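PDB 3CVG: putative metal binding protein from Coccidioides immitis, which probably binds a small ligand, possibly an anion or a metal ion, in the cleft of a periplasmic-binding-protein-like fold, its true ligand being unknown. Local coordinates for residues V20-G25 against V75-T80; Y101-H106 against Q277-A282; A237-G242 against E253-L258. All coordinates share one frame; numbering follows the deposited sequence.

Contact 1 (V20-G25 against V75-T80); sequences VQLRIG and VDVGIT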
# COMPACT_ATOMS: atom_id res chain seq x y z
N VAL A 20 -5.31 20.64 -17.96
CA VAL A 20 -5.33 19.38 -17.22
C VAL A 20 -6.21 18.38 -17.97
O VAL A 20 -7.39 18.63 -18.20
CB VAL A 20 -5.90 19.57 -15.80
CG1 VAL A 20 -6.07 18.22 -15.12
CG2 VAL A 20 -4.98 20.46 -14.98
N GLN A 21 -5.63 17.24 -18.36
CA GLN A 21 -6.39 16.23 -19.09
C GLN A 21 -6.29 14.83 -18.50
O GLN A 21 -6.53 13.84 -19.21
CB GLN A 21 -5.95 16.21 -20.55
CG GLN A 21 -6.20 17.50 -21.30
CD GLN A 21 -5.90 17.38 -22.78
OE1 GLN A 21 -4.79 17.01 -23.17
NE2 GLN A 21 -6.89 17.68 -23.61
N LEU A 22 -5.94 14.74 -17.22
CA LEU A 22 -5.83 13.45 -16.55
C LEU A 22 -5.71 13.64 -15.04
O LEU A 22 -4.72 14.17 -14.54
CB LEU A 22 -4.60 12.67 -17.06
CG LEU A 22 -4.35 11.28 -16.44
CD1 LEU A 22 -5.59 10.41 -16.59
CD2 LEU A 22 -3.15 10.62 -17.09
N ARG A 23 -6.75 13.20 -14.32
CA ARG A 23 -6.79 13.30 -12.87
C ARG A 23 -6.74 11.90 -12.27
O ARG A 23 -7.56 11.04 -12.60
CB ARG A 23 -8.08 14.00 -12.44
CG ARG A 23 -8.23 15.41 -13.00
CD ARG A 23 -9.67 15.86 -12.90
NE ARG A 23 -10.53 15.01 -13.72
CZ ARG A 23 -11.85 14.90 -13.56
NH1 ARG A 23 -12.47 15.59 -12.62
NH2 ARG A 23 -12.54 14.09 -14.35
N ILE A 24 -5.77 11.67 -11.39
CA ILE A 24 -5.58 10.37 -10.77
C ILE A 24 -5.74 10.41 -9.25
O ILE A 24 -5.11 11.23 -8.58
CB ILE A 24 -4.17 9.80 -11.06
CG1 ILE A 24 -3.85 9.91 -12.55
CG2 ILE A 24 -4.09 8.35 -10.62
CD1 ILE A 24 -2.40 9.60 -12.88
N GLY A 25 -6.57 9.53 -8.72
CA GLY A 25 -6.77 9.46 -7.28
C GLY A 25 -5.97 8.28 -6.75
O GLY A 25 -6.10 7.16 -7.25
N VAL A 75 -12.11 12.42 -10.23
CA VAL A 75 -10.89 11.95 -10.88
C VAL A 75 -11.28 11.08 -12.07
O VAL A 75 -12.42 10.64 -12.18
CB VAL A 75 -10.00 11.13 -9.91
CG1 VAL A 75 -9.57 12.00 -8.75
CG2 VAL A 75 -10.75 9.90 -9.43
N ASP A 76 -10.32 10.84 -12.96
CA ASP A 76 -10.57 10.03 -14.15
C ASP A 76 -10.17 8.58 -13.94
O ASP A 76 -10.81 7.65 -14.44
CB ASP A 76 -9.80 10.61 -15.33
CG ASP A 76 -10.11 12.06 -15.57
OD1 ASP A 76 -11.27 12.37 -15.92
OD2 ASP A 76 -9.20 12.90 -15.39
N VAL A 77 -9.09 8.39 -13.19
CA VAL A 77 -8.59 7.06 -12.89
C VAL A 77 -8.20 6.98 -11.43
O VAL A 77 -8.11 8.00 -10.75
CB VAL A 77 -7.37 6.70 -13.75
CG1 VAL A 77 -7.79 6.53 -15.20
CG2 VAL A 77 -6.31 7.79 -13.64
N GLY A 78 -7.98 5.76 -10.95
CA GLY A 78 -7.59 5.59 -9.57
C GLY A 78 -6.77 4.33 -9.40
O GLY A 78 -7.12 3.28 -9.93
N ILE A 79 -5.67 4.45 -8.68
CA ILE A 79 -4.84 3.30 -8.41
C ILE A 79 -5.30 2.86 -7.03
O ILE A 79 -5.16 3.60 -6.05
CB ILE A 79 -3.34 3.65 -8.41
CG1 ILE A 79 -2.94 4.19 -9.78
CG2 ILE A 79 -2.52 2.41 -8.07
CD1 ILE A 79 -1.47 4.52 -9.91
N THR A 80 -5.87 1.67 -6.97
CA THR A 80 -6.40 1.15 -5.73
C THR A 80 -5.67 -0.08 -5.21
O THR A 80 -4.89 -0.71 -5.94
CB THR A 80 -7.90 0.86 -5.91
OG1 THR A 80 -8.08 0.00 -7.04
CG2 THR A 80 -8.65 2.15 -6.16
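The guanidinium of Arg23 has Val75 over one face, with Val75 CA 4.1 Å above the guanidinium plane, and the carboxylate of Asp76 at its edge. The two charged planes are turned 59° apart, so the pair is not coplanar. Arg23 NE reaches Asp76 OD2 at 3.0 Å from above the carboxylate plane, and NH2 points to OD1, although the position of OD1 is less certain. A bend at chi3 (-63°) turns the guanidinium so that its NE/NH2 edge faces the Asp76 carboxylate, while NH1 turns to the carbonyl of Gly73.

Asp76 OD2 also accepts the backbone N of Arg23 at 2.7 Å through its anti lone pair. Arg23 O receives two backbone donors, Asp76 N and Val77 N, the second almost in line with the carbonyl. Regular parallel pairing follows: Gly25 N binds Val77 O at 3.0 Å and Gly25 O accepts Ile79 N. On the face carrying Ile24 and Val77, Ile24 CG1 presses tightly on Val77 CG2 at 3.4 Å, and helix 248-259 covers both residues.

Strand 20-26 lies between strands 55-60 and 77-80, parallel to both, consistent with the alpha/beta lobe of a periplasmic-binding-protein fold. Main-chain and side-chain bonds thus converge on one arginine-aspartate pair where strand 77-80 begins. The double grip on OD2, with a weak further bond from Asn247, would be expected to favour the ionised carboxylate.

Contact 2 (Y101-H106 against Q277-A282); sequences YAFRDH and QLYSPA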
# COMPACT_ATOMS: atom_id res chain seq x y z
N TYR A 101 -3.97 -4.37 -13.72
CA TYR A 101 -2.94 -4.67 -12.72
C TYR A 101 -1.78 -3.73 -13.03
O TYR A 101 -1.17 -3.83 -14.09
CB TYR A 101 -2.48 -6.13 -12.85
CG TYR A 101 -2.02 -6.77 -11.55
CD1 TYR A 101 -1.29 -6.04 -10.60
CD2 TYR A 101 -2.29 -8.11 -11.28
CE1 TYR A 101 -0.84 -6.64 -9.41
CE2 TYR A 101 -1.84 -8.72 -10.10
CZ TYR A 101 -1.12 -7.98 -9.17
OH TYR A 101 -0.70 -8.57 -7.99
N ALA A 102 -1.48 -2.83 -12.10
CA ALA A 102 -0.41 -1.84 -12.30
C ALA A 102 0.96 -2.22 -11.75
O ALA A 102 1.97 -2.16 -12.47
CB ALA A 102 -0.84 -0.50 -11.70
N PHE A 103 1.02 -2.58 -10.47
CA PHE A 103 2.28 -2.97 -9.86
C PHE A 103 2.04 -3.73 -8.56
O PHE A 103 0.90 -3.85 -8.11
CB PHE A 103 3.17 -1.74 -9.64
CG PHE A 103 2.59 -0.71 -8.71
CD1 PHE A 103 2.76 -0.82 -7.33
CD2 PHE A 103 1.89 0.39 -9.21
CE1 PHE A 103 2.24 0.14 -6.47
CE2 PHE A 103 1.37 1.35 -8.35
CZ PHE A 103 1.54 1.23 -6.98
N ARG A 104 3.11 -4.25 -7.99
CA ARG A 104 3.02 -5.01 -6.75
C ARG A 104 3.86 -4.39 -5.63
O ARG A 104 5.08 -4.25 -5.75
CB ARG A 104 3.44 -6.47 -7.00
CG ARG A 104 2.40 -7.28 -7.81
CD ARG A 104 2.91 -8.68 -8.22
NE ARG A 104 3.95 -8.61 -9.26
CZ ARG A 104 4.50 -9.67 -9.86
NH1 ARG A 104 4.12 -10.90 -9.54
NH2 ARG A 104 5.43 -9.50 -10.79
N ASP A 105 3.18 -4.01 -4.55
CA ASP A 105 3.83 -3.43 -3.39
C ASP A 105 3.92 -4.56 -2.36
O ASP A 105 3.34 -5.63 -2.57
CB ASP A 105 3.00 -2.26 -2.86
CG ASP A 105 3.63 -1.60 -1.63
OD1 ASP A 105 4.86 -1.67 -1.46
OD2 ASP A 105 2.87 -0.99 -0.84
N HIS A 106 4.64 -4.35 -1.27
CA HIS A 106 4.78 -5.40 -0.28
C HIS A 106 4.70 -4.90 1.16
O HIS A 106 5.26 -3.86 1.50
CB HIS A 106 6.11 -6.15 -0.49
CG HIS A 106 6.35 -6.57 -1.91
ND1 HIS A 106 6.88 -5.72 -2.85
CD2 HIS A 106 6.05 -7.72 -2.56
CE1 HIS A 106 6.91 -6.33 -4.02
NE2 HIS A 106 6.41 -7.55 -3.87
N GLN A 277 14.80 -0.98 -5.83
CA GLN A 277 13.59 -0.94 -6.66
C GLN A 277 12.47 -0.96 -5.63
O GLN A 277 12.39 -1.89 -4.82
CB GLN A 277 13.49 -2.17 -7.56
CG GLN A 277 12.18 -2.20 -8.36
CD GLN A 277 12.08 -3.41 -9.28
OE1 GLN A 277 12.10 -4.55 -8.83
NE2 GLN A 277 11.98 -3.16 -10.58
N LEU A 278 11.61 0.05 -5.66
CA LEU A 278 10.52 0.13 -4.70
C LEU A 278 9.42 -0.90 -4.89
O LEU A 278 9.09 -1.65 -3.97
CB LEU A 278 9.92 1.53 -4.73
CG LEU A 278 8.72 1.77 -3.81
CD1 LEU A 278 9.06 1.35 -2.39
CD2 LEU A 278 8.32 3.23 -3.87
N TYR A 279 8.86 -0.94 -6.10
CA TYR A 279 7.77 -1.86 -6.42
C TYR A 279 8.14 -2.89 -7.48
O TYR A 279 9.04 -2.68 -8.29
CB TYR A 279 6.56 -1.08 -6.95
CG TYR A 279 6.07 0.06 -6.08
CD1 TYR A 279 6.11 1.37 -6.55
CD2 TYR A 279 5.53 -0.18 -4.82
CE1 TYR A 279 5.60 2.42 -5.79
CE2 TYR A 279 5.02 0.87 -4.05
CZ TYR A 279 5.06 2.16 -4.54
OH TYR A 279 4.54 3.20 -3.80
N SER A 280 7.42 -4.01 -7.48
CA SER A 280 7.65 -5.04 -8.47
C SER A 280 6.69 -4.79 -9.62
O SER A 280 5.58 -4.29 -9.42
CB SER A 280 7.40 -6.44 -7.90
OG SER A 280 8.39 -6.80 -6.96
N PRO A 281 7.10 -5.10 -10.85
CA PRO A 281 6.23 -4.89 -12.01
C PRO A 281 5.01 -5.80 -11.87
O PRO A 281 5.03 -6.77 -11.12
CB PRO A 281 7.12 -5.29 -13.19
CG PRO A 281 8.50 -4.95 -12.69
CD PRO A 281 8.47 -5.46 -11.28
N ALA A 282 3.94 -5.47 -12.59
CA ALA A 282 2.74 -6.30 -12.55
C ALA A 282 3.12 -7.68 -13.08
O ALA A 282 4.09 -7.81 -13.82
CB ALA A 282 1.65 -5.69 -13.42
O HOH W 1 7.03 -2.67 -2.39
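Pro281 O is gripped by two nitrogens of one side chain: Arg104 NE and NH2 each approach to 2.8 Å, side-on, with the oxygen near the guanidinium plane. The two N-H groups share a single acceptor and both bonds are bent, at 140°. NE lies in the carbonyl plane, whereas NH2 is tilted from it. A turn at chi3 (-71°) swings the guanidinium back to Pro281, and the carbonyl carbon of Ala282 lies over one of its faces. The Pro281 carbonyl is thus engaged by the arginine side chain.

Next to this grip, Arg104 and Ser280 form an antiparallel hydrogen-bonded pair, N to O at 2.9 Å in both directions. Ser280 CB is on the same face as Arg104 CB, and Ser280 OG sits at the edge of the His106 ring, 3.3 Å from CE1. Asn227 bonds both Ser280 OG and His106 NE2.

On the other side of the strand, Phe103 meets Tyr279 obliquely, their planes at 36° and their centroids 4.4 Å apart. Phe103 CE1 lies over the centre of one tyrosine face and Leu278 CG over the opposite one. Asp105 comes to the edge of the same ring with its carboxylate plane perpendicular to it. Asp105 OD2 is held by Asn235, and Tyr279 OH by Ser32. A water bonded to Asp105 OD1, His106 ND1 and Leu278 O links the segments.

Strand 100-111 carries a classic beta bulge toward strand 234-241, where Ala102 and Phe103 both oppose Ala237, and through Arg104 and Ser280 it also pairs with the segment near the C terminus, an arrangement consistent with a strand running between the two lobes of a periplasmic-binding-protein fold.

Contact 3 (A237-G242 against E253-L258); sequences AHLLVG and EFAKWL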
# COMPACT_ATOMS: atom_id res chain seq x y z
N ALA A 237 -1.62 -3.41 -6.67
CA ALA A 237 -2.19 -2.13 -7.04
C ALA A 237 -2.81 -2.25 -8.42
O ALA A 237 -2.17 -2.77 -9.34
CB ALA A 237 -1.10 -1.05 -7.04
N HIS A 238 -4.05 -1.80 -8.55
CA HIS A 238 -4.77 -1.85 -9.82
C HIS A 238 -5.24 -0.45 -10.19
O HIS A 238 -5.46 0.41 -9.32
CB HIS A 238 -6.00 -2.76 -9.73
CG HIS A 238 -5.70 -4.22 -9.80
ND1 HIS A 238 -5.19 -4.92 -8.72
CD2 HIS A 238 -5.84 -5.11 -10.80
CE1 HIS A 238 -5.03 -6.19 -9.07
NE2 HIS A 238 -5.42 -6.33 -10.33
N LEU A 239 -5.40 -0.21 -11.50
CA LEU A 239 -5.89 1.08 -11.98
C LEU A 239 -7.35 0.91 -12.35
O LEU A 239 -7.74 -0.11 -12.93
CB LEU A 239 -5.12 1.54 -13.21
CG LEU A 239 -5.61 2.88 -13.78
CD1 LEU A 239 -5.13 4.00 -12.88
CD2 LEU A 239 -5.09 3.09 -15.19
N LEU A 240 -8.17 1.90 -12.02
CA LEU A 240 -9.58 1.86 -12.34
C LEU A 240 -9.91 3.01 -13.28
O LEU A 240 -9.52 4.15 -13.03
CB LEU A 240 -10.44 1.99 -11.08
CG LEU A 240 -10.41 0.83 -10.07
CD1 LEU A 240 -11.26 1.19 -8.85
CD2 LEU A 240 -10.94 -0.44 -10.73
N VAL A 241 -10.59 2.70 -14.38
CA VAL A 241 -10.99 3.72 -15.34
C VAL A 241 -12.44 4.07 -15.04
O VAL A 241 -13.32 3.22 -15.10
CB VAL A 241 -10.87 3.21 -16.79
CG1 VAL A 241 -11.50 4.20 -17.76
CG2 VAL A 241 -9.40 3.00 -17.14
N GLY A 242 -12.67 5.33 -14.69
CA GLY A 242 -14.02 5.78 -14.37
C GLY A 242 -14.97 5.66 -15.53
O GLY A 242 -14.62 5.99 -16.66
N GLU A 253 -6.09 5.79 -22.59
CA GLU A 253 -4.72 5.86 -23.07
C GLU A 253 -3.76 5.57 -21.94
O GLU A 253 -2.83 4.76 -22.08
CB GLU A 253 -4.42 7.25 -23.63
CG GLU A 253 -5.09 7.56 -24.95
CD GLU A 253 -4.49 6.77 -26.10
OE1 GLU A 253 -3.29 6.95 -26.39
OE2 GLU A 253 -5.23 5.96 -26.71
N PHE A 254 -3.97 6.23 -20.80
CA PHE A 254 -3.11 6.03 -19.65
C PHE A 254 -3.17 4.57 -19.21
O PHE A 254 -2.14 3.94 -18.97
CB PHE A 254 -3.53 6.93 -18.48
CG PHE A 254 -2.64 6.80 -17.28
CD1 PHE A 254 -1.29 7.12 -17.37
CD2 PHE A 254 -3.14 6.33 -16.07
CE1 PHE A 254 -0.45 6.98 -16.27
CE2 PHE A 254 -2.30 6.18 -14.97
CZ PHE A 254 -0.95 6.51 -15.07
N ALA A 255 -4.38 4.03 -19.11
CA ALA A 255 -4.55 2.64 -18.70
C ALA A 255 -3.70 1.71 -19.56
O ALA A 255 -2.90 0.92 -19.04
CB ALA A 255 -6.03 2.25 -18.78
N LYS A 256 -3.88 1.81 -20.88
CA LYS A 256 -3.13 0.98 -21.83
C LYS A 256 -1.62 1.16 -21.69
O LYS A 256 -0.86 0.19 -21.68
CB LYS A 256 -3.54 1.34 -23.27
CG LYS A 256 -4.61 0.44 -23.87
CD LYS A 256 -4.05 -0.96 -24.12
CE LYS A 256 -4.98 -1.78 -25.00
NZ LYS A 256 -4.33 -3.08 -25.38
N TRP A 257 -1.19 2.41 -21.61
CA TRP A 257 0.23 2.73 -21.47
C TRP A 257 0.82 2.15 -20.19
O TRP A 257 1.90 1.55 -20.20
CB TRP A 257 0.42 4.25 -21.47
CG TRP A 257 1.83 4.67 -21.23
CD1 TRP A 257 2.81 4.78 -22.17
CD2 TRP A 257 2.42 4.98 -19.97
NE1 TRP A 257 4.00 5.14 -21.56
CE2 TRP A 257 3.78 5.27 -20.21
CE3 TRP A 257 1.94 5.04 -18.65
CZ2 TRP A 257 4.67 5.62 -19.19
CZ3 TRP A 257 2.82 5.38 -17.63
CH2 TRP A 257 4.18 5.67 -17.91
N LEU A 258 0.11 2.33 -19.08
CA LEU A 258 0.55 1.84 -17.78
C LEU A 258 0.95 0.36 -17.75
O LEU A 258 1.94 0.00 -17.12
CB LEU A 258 -0.54 2.09 -16.74
CG LEU A 258 -0.23 1.60 -15.32
CD1 LEU A 258 0.95 2.39 -14.75
CD2 LEU A 258 -1.46 1.79 -14.46
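Leu239 is extended at its first torsion (chi1 179°), CG lying opposite the backbone N, and this carries both its methyls toward residues 253-258 of helix 248-259, where Phe254 and Leu258 have the same first torsion. The leucine enters among three helix residues, its CD2 methyl reaching all of them, with CD1 adding to the contact with Phe254 and CB to that with Leu258. Leu239 CD2 lies 3.6 Å from Ala255 CA and 3.8 Å from Ala255 CB, a close approach to the helix backbone, consistent with the small side chain of Ala255. The same methyl is 3.9 Å from Phe254 CD2, meeting that ring obliquely, while Leu239 CD1 comes to 4.1 Å from Phe254 CE2. Further down the leucine, Leu239 CB touches Leu258 CD2 at 3.9 Å.

Val241, two residues along on the same strand face, brings CG2 to 3.8 Å from Ala255 CB. One alanine methyl thus receives a branch from each of two strand residues.

This is helix-on-sheet packing within a layered alpha/beta lobe, in keeping with the PBP family of the protein. The axes of strand segment 237-241 and helix segment 253-258 run nearly antiparallel, 158° between their N-to-C directions, and approach to 9.3 Å. A short connection of about six residues leads from the strand into helix 248-259, which packs along the face bearing Leu239 and Val241.

No hydrogen bond crosses between the two segments; the strand's backbone groups are engaged instead by its neighbours, with Leu240 pairing with Gly78 and Leu239 with Tyr100. The apolar layer continues beyond the pair: Val77 and Ile79 touch Leu239, and Tyr100 touches both Val241 and Ala255. On the helix, Phe254 meets Phe42 edge-to-face, while Leu258 packs on Leu38, both partners belonging to helix 34-47.

How the contacts relate
From the N terminus, strand 20-26 leads through helices and strand 55-60 to strand 77-80, where contact 1 closes its loop. Contact 2 opens afterwards, on strand 100-111, and closes only near the C terminus; contact 3, a short strand-to-helix return, is nested inside that long loop. Strand 234-241 lies between strands 77-80 and 100-111, antiparallel to both, and so connects all three contacts. Contacts 1 and 3 are close neighbours, with centres about 9 Å apart, whereas contacts 1 and 2, about 19 Å apart, meet through Ile79 and Phe103. Together they tie N-terminal strands, helix 248-259 and the C-terminal segment into what appears to be one lobe.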